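PDB 7D6V: succinate dehydrogenase subunit A from Mycolicibacterium smegmatis, which probably oxidises succinate as the flavoprotein subunit of a membrane-associated succinate dehydrogenase, passing electrons from its bound FAD toward the quinone pool. Local coordinates for residues G72-G77 / N422-N427; D65-H70 / L89-A94. One frame throughout, in Å; residues are numbered along the deposited sequence.

Contact 1. Residues G72-G77 / N422-N427; sequences GDTMRG and NRLGGN. With FAD (flavin-adenine dinucleotide), chain D.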
loop_
_atom_site.group_PDB
_atom_site.type_symbol
_atom_site.label_atom_id
_atom_site.label_comp_id
_atom_site.label_asym_id
_atom_site.label_seq_id
_atom_site.Cartn_x
_atom_site.Cartn_y
_atom_site.Cartn_z
ATOM N N GLY A 72 -3.240 -3.912 32.850
ATOM C CA GLY A 72 -2.499 -2.955 33.654
ATOM C C GLY A 72 -1.679 -1.999 32.811
ATOM O O GLY A 72 -1.581 -0.809 33.121
ATOM N N ASP A 73 -1.080 -2.505 31.732
ATOM C CA ASP A 73 -0.320 -1.645 30.833
ATOM C C ASP A 73 -1.214 -0.603 30.179
ATOM O O ASP A 73 -0.829 0.565 30.051
ATOM C CB ASP A 73 0.381 -2.488 29.771
ATOM C CG ASP A 73 1.543 -3.272 30.326
ATOM O OD1 ASP A 73 1.859 -3.105 31.519
ATOM O OD2 ASP A 73 2.145 -4.055 29.572
ATOM N N THR A 74 -2.408 -1.008 29.747
ATOM C CA THR A 74 -3.339 -0.065 29.138
ATOM C C THR A 74 -3.818 0.968 30.151
ATOM O O THR A 74 -3.923 2.156 29.830
ATOM C CB THR A 74 -4.521 -0.821 28.532
ATOM O OG1 THR A 74 -4.077 -1.562 27.392
ATOM C CG2 THR A 74 -5.617 0.136 28.102
ATOM N N MET A 75 -4.096 0.540 31.382
ATOM C CA MET A 75 -4.570 1.476 32.396
ATOM C C MET A 75 -3.481 2.469 32.787
ATOM O O MET A 75 -3.772 3.634 33.073
ATOM C CB MET A 75 -5.070 0.712 33.619
ATOM C CG MET A 75 -6.355 -0.061 33.381
ATOM S SD MET A 75 -7.731 0.940 32.795
ATOM C CE MET A 75 -8.033 1.974 34.219
ATOM N N ARG A 76 -2.223 2.021 32.818
ATOM C CA ARG A 76 -1.108 2.924 33.092
ATOM C C ARG A 76 -0.942 3.950 31.979
ATOM O O ARG A 76 -0.816 5.151 32.237
ATOM C CB ARG A 76 0.178 2.126 33.255
ATOM C CG ARG A 76 0.574 1.860 34.672
ATOM C CD ARG A 76 1.921 1.177 34.717
ATOM N NE ARG A 76 1.848 -0.173 34.170
ATOM C CZ ARG A 76 1.431 -1.234 34.850
ATOM N NH1 ARG A 76 1.043 -1.112 36.110
ATOM N NH2 ARG A 76 1.399 -2.420 34.266
ATOM N N GLY A 77 -0.921 3.485 30.737
ATOM C CA GLY A 77 -0.815 4.340 29.575
ATOM C C GLY A 77 -2.159 4.933 29.225
ATOM O O GLY A 77 -2.864 4.427 28.348
ATOM N N ASN A 422 -4.089 8.792 26.922
ATOM C CA ASN A 422 -2.975 8.437 26.062
ATOM C C ASN A 422 -3.154 6.997 25.622
ATOM O O ASN A 422 -3.597 6.156 26.405
ATOM C CB ASN A 422 -1.636 8.616 26.788
ATOM C CG ASN A 422 -0.452 8.525 25.853
ATOM O OD1 ASN A 422 -0.403 9.199 24.826
ATOM N ND2 ASN A 422 0.514 7.690 26.207
ATOM N N ARG A 423 -2.822 6.727 24.370
ATOM C CA ARG A 423 -2.913 5.399 23.791
ATOM C C ARG A 423 -1.553 4.713 23.761
ATOM O O ARG A 423 -0.515 5.346 23.554
ATOM C CB ARG A 423 -3.482 5.478 22.376
ATOM C CG ARG A 423 -2.563 6.226 21.443
ATOM C CD ARG A 423 -3.109 6.343 20.055
ATOM N NE ARG A 423 -3.179 5.041 19.424
ATOM C CZ ARG A 423 -2.149 4.481 18.803
ATOM N NH1 ARG A 423 -0.991 5.120 18.727
ATOM N NH2 ARG A 423 -2.280 3.287 18.256
ATOM N N LEU A 424 -1.573 3.406 23.999
ATOM C CA LEU A 424 -0.411 2.569 23.751
ATOM C C LEU A 424 -0.313 2.269 22.264
ATOM O O LEU A 424 -1.327 2.088 21.588
ATOM C CB LEU A 424 -0.507 1.259 24.532
ATOM C CG LEU A 424 -0.015 1.187 25.975
ATOM C CD1 LEU A 424 -0.797 2.124 26.848
ATOM C CD2 LEU A 424 -0.144 -0.228 26.494
ATOM N N GLY A 425 0.909 2.232 21.754
ATOM C CA GLY A 425 1.103 1.805 20.386
ATOM C C GLY A 425 0.712 0.355 20.216
ATOM O O GLY A 425 1.110 -0.496 21.015
ATOM N N GLY A 426 -0.069 0.058 19.182
ATOM C CA GLY A 426 -0.566 -1.272 18.935
ATOM C C GLY A 426 -1.958 -1.528 19.469
ATOM O O GLY A 426 -2.623 -2.461 19.005
ATOM N N ASN A 427 -2.417 -0.718 20.423
ATOM C CA ASN A 427 -3.725 -0.942 21.023
ATOM C C ASN A 427 -4.855 -0.516 20.101
ATOM O O ASN A 427 -5.959 -1.059 20.195
ATOM C CB ASN A 427 -3.829 -0.197 22.352
ATOM C CG ASN A 427 -3.476 -1.065 23.538
ATOM O OD1 ASN A 427 -3.027 -2.196 23.384
ATOM N ND2 ASN A 427 -3.663 -0.528 24.733
HETATM P PA FAD D . -10.351 4.279 9.325
HETATM O O1A FAD D . -10.166 2.922 8.755
HETATM O O2A FAD D . -9.187 5.186 9.433
HETATM O O5B FAD D . -11.420 5.028 8.405
HETATM C C5B FAD D . -12.788 5.166 8.738
HETATM C C4B FAD D . -13.646 4.938 7.505
HETATM O O4B FAD D . -14.831 5.722 7.574
HETATM C C3B FAD D . -12.982 5.327 6.206
HETATM O O3B FAD D . -13.262 4.300 5.268
HETATM C C2B FAD D . -13.704 6.575 5.769
HETATM O O2B FAD D . -13.741 6.724 4.356
HETATM C C1B FAD D . -15.079 6.337 6.320
HETATM N N9A FAD D . -15.810 7.602 6.493
HETATM C C8A FAD D . -15.430 8.647 7.225
HETATM N N7A FAD D . -16.343 9.632 7.161
HETATM C C5A FAD D . -17.332 9.214 6.367
HETATM C C6A FAD D . -18.607 9.754 5.870
HETATM N N6A FAD D . -19.028 10.980 6.215
HETATM N N1A FAD D . -19.338 8.983 5.057
HETATM C C2A FAD D . -18.951 7.756 4.699
HETATM N N3A FAD D . -17.810 7.207 5.110
HETATM C C4A FAD D . -16.976 7.873 5.930
HETATM N N1 FAD D . -2.282 2.636 15.359
HETATM C C2 FAD D . -1.552 1.606 15.830
HETATM O O2 FAD D . -2.037 0.896 16.715
HETATM N N3 FAD D . -0.327 1.314 15.390
HETATM C C4 FAD D . 0.267 2.032 14.446
HETATM O O4 FAD D . 1.403 1.741 14.052
HETATM C C4X FAD D . -0.453 3.180 13.872
HETATM N N5 FAD D . 0.089 3.945 12.912
HETATM C C5X FAD D . -0.597 4.982 12.407
HETATM C C6 FAD D . -0.024 5.760 11.416
HETATM C C7 FAD D . -0.720 6.832 10.892
HETATM C C7M FAD D . -0.109 7.684 9.820
HETATM C C8 FAD D . -2.075 7.145 11.390
HETATM C C8M FAD D . -2.832 8.308 10.821
HETATM C C9 FAD D . -2.655 6.371 12.377
HETATM C C9A FAD D . -1.959 5.301 12.901
HETATM N N10 FAD D . -2.541 4.518 13.901
HETATM C C10 FAD D . -1.802 3.443 14.401
HETATM C "C1'" FAD D . -3.884 4.800 14.395
HETATM C "C2'" FAD D . -4.863 3.797 13.797
HETATM O "O2'" FAD D . -4.492 3.486 12.457
HETATM C "C3'" FAD D . -6.283 4.332 13.748
HETATM O "O3'" FAD D . -6.743 4.520 15.079
HETATM C "C4'" FAD D . -7.204 3.344 13.049
HETATM O "O4'" FAD D . -6.768 3.147 11.712
HETATM C "C5'" FAD D . -8.642 3.820 13.010
HETATM O "O5'" FAD D . -9.359 2.934 12.164
HETATM P P FAD D . -10.922 3.076 11.886
HETATM O O1P FAD D . -11.380 1.787 11.302
HETATM O O2P FAD D . -11.601 3.585 13.107
HETATM O O3P FAD D . -11.037 4.232 10.773
#
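L424 lays its two methyl branches over the end of helix 67-76, against D73 and against G77 just beyond it. CD1 reaches G77, 3.5 Å from G77 CA, while L424 CD2 covers D73, coming 3.7 Å from D73 O. With L424 CG anti to its own carbonyl carbon (chi1 -86°), both branches face the helix. Beside this apolar patch lies one polar link: N427 ND2 donates to T74 OG1 over 2.9 Å, with an N-H...O angle of 144° and the hydroxyl tilted from the amide plane. The other end of that amide, N427 OD1, has its own partner on helix 67-76. D73 itself is engaged by two arginines, R76 and R128.

The far side of segment 422-427 serves the flavin. R423 turns away from the helix and bends at chi3, bringing NH2 2.9 Å from FAD O2, which lies in the guanidinium plane at its edge. G426 N adds a weak 3.3 Å hydrogen bond to FAD O2. Arginine and helix start together could favour negative charge around N1 and O2 of the flavin, a feature expected to stabilise its reduced form.

The segment forms the last part of the loop from strand 415-416 and enters helix 427-448, with G426 as its N-cap, helix 67-76 against one side and FAD on the other.

Contact 2. Residues D65-H70 / L89-A94; sequences DSWQVH and LHAQEA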
loop_
_atom_site.group_PDB
_atom_site.type_symbol
_atom_site.label_atom_id
_atom_site.label_comp_id
_atom_site.label_asym_id
_atom_site.label_seq_id
_atom_site.Cartn_x
_atom_site.Cartn_y
_atom_site.Cartn_z
ATOM N N ASP A 65 3.178 -13.509 29.757
ATOM C CA ASP A 65 2.150 -12.527 29.468
ATOM C C ASP A 65 0.768 -13.068 29.818
ATOM O O ASP A 65 0.528 -14.278 29.847
ATOM C CB ASP A 65 2.194 -12.128 27.996
ATOM C CG ASP A 65 1.715 -10.719 27.763
ATOM O OD1 ASP A 65 1.322 -10.054 28.741
ATOM O OD2 ASP A 65 1.729 -10.273 26.601
ATOM N N SER A 66 -0.147 -12.145 30.090
ATOM C CA SER A 66 -1.533 -12.479 30.377
ATOM C C SER A 66 -2.379 -11.259 30.054
ATOM O O SER A 66 -1.857 -10.181 29.769
ATOM C CB SER A 66 -1.718 -12.918 31.832
ATOM O OG SER A 66 -1.187 -11.965 32.732
ATOM N N TRP A 67 -3.700 -11.444 30.085
ATOM C CA TRP A 67 -4.583 -10.305 29.871
ATOM C C TRP A 67 -4.556 -9.343 31.048
ATOM O O TRP A 67 -4.850 -8.160 30.867
ATOM C CB TRP A 67 -6.015 -10.775 29.577
ATOM C CG TRP A 67 -6.777 -11.305 30.757
ATOM C CD1 TRP A 67 -6.955 -12.611 31.093
ATOM C CD2 TRP A 67 -7.487 -10.540 31.739
ATOM N NE1 TRP A 67 -7.714 -12.709 32.229
ATOM C CE2 TRP A 67 -8.053 -11.450 32.647
ATOM C CE3 TRP A 67 -7.688 -9.172 31.944
ATOM C CZ2 TRP A 67 -8.808 -11.039 33.741
ATOM C CZ3 TRP A 67 -8.435 -8.768 33.029
ATOM C CH2 TRP A 67 -8.986 -9.697 33.913
ATOM N N GLN A 68 -4.205 -9.818 32.244
ATOM C CA GLN A 68 -4.047 -8.922 33.385
ATOM C C GLN A 68 -2.889 -7.953 33.174
ATOM O O GLN A 68 -3.003 -6.761 33.482
ATOM C CB GLN A 68 -3.834 -9.737 34.658
ATOM C CG GLN A 68 -5.079 -10.433 35.166
ATOM C CD GLN A 68 -5.175 -11.874 34.707
ATOM O OE1 GLN A 68 -4.559 -12.268 33.719
ATOM N NE2 GLN A 68 -5.953 -12.669 35.427
ATOM N N VAL A 69 -1.765 -8.449 32.653
ATOM C CA VAL A 69 -0.611 -7.589 32.402
ATOM C C VAL A 69 -0.939 -6.553 31.335
ATOM O O VAL A 69 -0.613 -5.370 31.476
ATOM C CB VAL A 69 0.610 -8.442 32.012
ATOM C CG1 VAL A 69 1.800 -7.557 31.699
ATOM C CG2 VAL A 69 0.948 -9.414 33.123
ATOM N N HIS A 70 -1.590 -6.983 30.253
ATOM C CA HIS A 70 -1.989 -6.056 29.199
ATOM C C HIS A 70 -2.986 -5.027 29.721
ATOM O O HIS A 70 -2.920 -3.847 29.362
ATOM C CB HIS A 70 -2.576 -6.840 28.027
ATOM C CG HIS A 70 -2.735 -6.041 26.772
ATOM N ND1 HIS A 70 -3.123 -6.607 25.578
ATOM C CD2 HIS A 70 -2.556 -4.724 26.522
ATOM C CE1 HIS A 70 -3.177 -5.674 24.647
ATOM N NE2 HIS A 70 -2.838 -4.521 25.194
ATOM N N LEU A 89 -11.967 -5.689 28.572
ATOM C CA LEU A 89 -12.583 -6.490 27.529
ATOM C C LEU A 89 -11.671 -6.588 26.312
ATOM O O LEU A 89 -11.522 -7.664 25.721
ATOM C CB LEU A 89 -13.933 -5.864 27.190
ATOM C CG LEU A 89 -15.027 -6.572 26.418
ATOM C CD1 LEU A 89 -15.487 -7.760 27.224
ATOM C CD2 LEU A 89 -16.165 -5.595 26.242
ATOM N N HIS A 90 -11.015 -5.479 25.958
ATOM C CA HIS A 90 -10.024 -5.498 24.889
ATOM C C HIS A 90 -8.843 -6.389 25.240
ATOM O O HIS A 90 -8.326 -7.111 24.382
ATOM C CB HIS A 90 -9.550 -4.076 24.601
ATOM C CG HIS A 90 -8.336 -4.001 23.730
ATOM N ND1 HIS A 90 -7.056 -3.974 24.239
ATOM C CD2 HIS A 90 -8.206 -3.911 22.386
ATOM C CE1 HIS A 90 -6.190 -3.888 23.247
ATOM N NE2 HIS A 90 -6.861 -3.847 22.112
ATOM N N ALA A 91 -8.393 -6.343 26.495
ATOM C CA ALA A 91 -7.263 -7.169 26.899
ATOM C C ALA A 91 -7.588 -8.649 26.779
ATOM O O ALA A 91 -6.771 -9.433 26.284
ATOM C CB ALA A 91 -6.846 -6.828 28.329
ATOM N N GLN A 92 -8.778 -9.057 27.215
ATOM C CA GLN A 92 -9.084 -10.480 27.213
ATOM C C GLN A 92 -9.713 -10.974 25.916
ATOM O O GLN A 92 -9.906 -12.183 25.772
ATOM C CB GLN A 92 -9.986 -10.843 28.398
ATOM C CG GLN A 92 -11.299 -10.118 28.462
ATOM C CD GLN A 92 -11.905 -10.162 29.848
ATOM O OE1 GLN A 92 -11.282 -10.644 30.791
ATOM N NE2 GLN A 92 -13.127 -9.662 29.979
ATOM N N GLU A 93 -10.021 -10.093 24.964
ATOM C CA GLU A 93 -10.560 -10.530 23.683
ATOM C C GLU A 93 -9.639 -10.258 22.502
ATOM O O GLU A 93 -9.984 -10.625 21.376
ATOM C CB GLU A 93 -11.920 -9.875 23.433
ATOM C CG GLU A 93 -12.980 -10.252 24.445
ATOM C CD GLU A 93 -14.328 -9.663 24.109
ATOM O OE1 GLU A 93 -14.409 -8.887 23.136
ATOM O OE2 GLU A 93 -15.308 -9.975 24.814
ATOM N N ALA A 94 -8.490 -9.628 22.717
ATOM C CA ALA A 94 -7.591 -9.276 21.622
ATOM C C ALA A 94 -6.952 -10.484 20.935
ATOM O O ALA A 94 -6.895 -10.505 19.700
ATOM C CB ALA A 94 -6.501 -8.320 22.111
#
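W67 packs across A91 and Q92, in a close helix-helix pairing between the first turn of helix 67-76 and the middle of helix 84-102 within the FAD-binding part of the subunit. The backbones draw together at W67 and A91, whose CA atoms are 5.1 Å apart, consistent with the small side chain of A91 at this point.

Followed outward, the tryptophan meets helix 84-102 along its length. W67 CB rests against A91, 3.6 Å from A91 O and not far from the A91 methyl. At W67 CG the indole begins, and from there the neighbour is Q92: its CB stands over the five-membered ring, 4.3 Å from the centroid, in a CH-pi contact. Farther out, Q92 OE1 sits above the middle of the indole, 3.8 Å from W67 CE2. Both CG atoms lie between the backbone N and the carbonyl carbon of their residues, and the side chains run alongside each other in the same direction. The amide plane is inclined at 62° to the indole. Q68 CD covers the opposite face, toward the rim, and the ring is thereby sandwiched between two glutamines.

One turn deeper, the pairing changes from indole to imidazole. H70 and H90 approach from the two helices with their planes at 77° and centroids 5.4 Å apart. The NE2 atoms of both are held by helix 427-448, that of H70 by N427 and that of H90 by a hydrogen bond with S430. The two rings come nearest at the carbons that adjoin these nitrogens, H70 CE1 and H90 CE1, 3.8 Å apart.

Overall arrangement
Helix 67-76 is common to both contacts, whose centres lie about 11 Å apart: its beginning packs on helix 84-102 in contact 2 and its end on segment 422-427 in contact 1. Along the chain the segments alternate, 65-70, 72-77, 89-94 and then, some 330 residues later, 422-427. Contact 2 is therefore local in sequence, whereas contact 1 joins parts of the FAD-binding domain about 345 residues apart. They meet directly at N427, whose OD1 lies 3.0 Å from H70 NE2 in a probable hydrogen bond. Through this residue the helix pair is connected to the start of helix 427-448, beside the flavin's pyrimidine end.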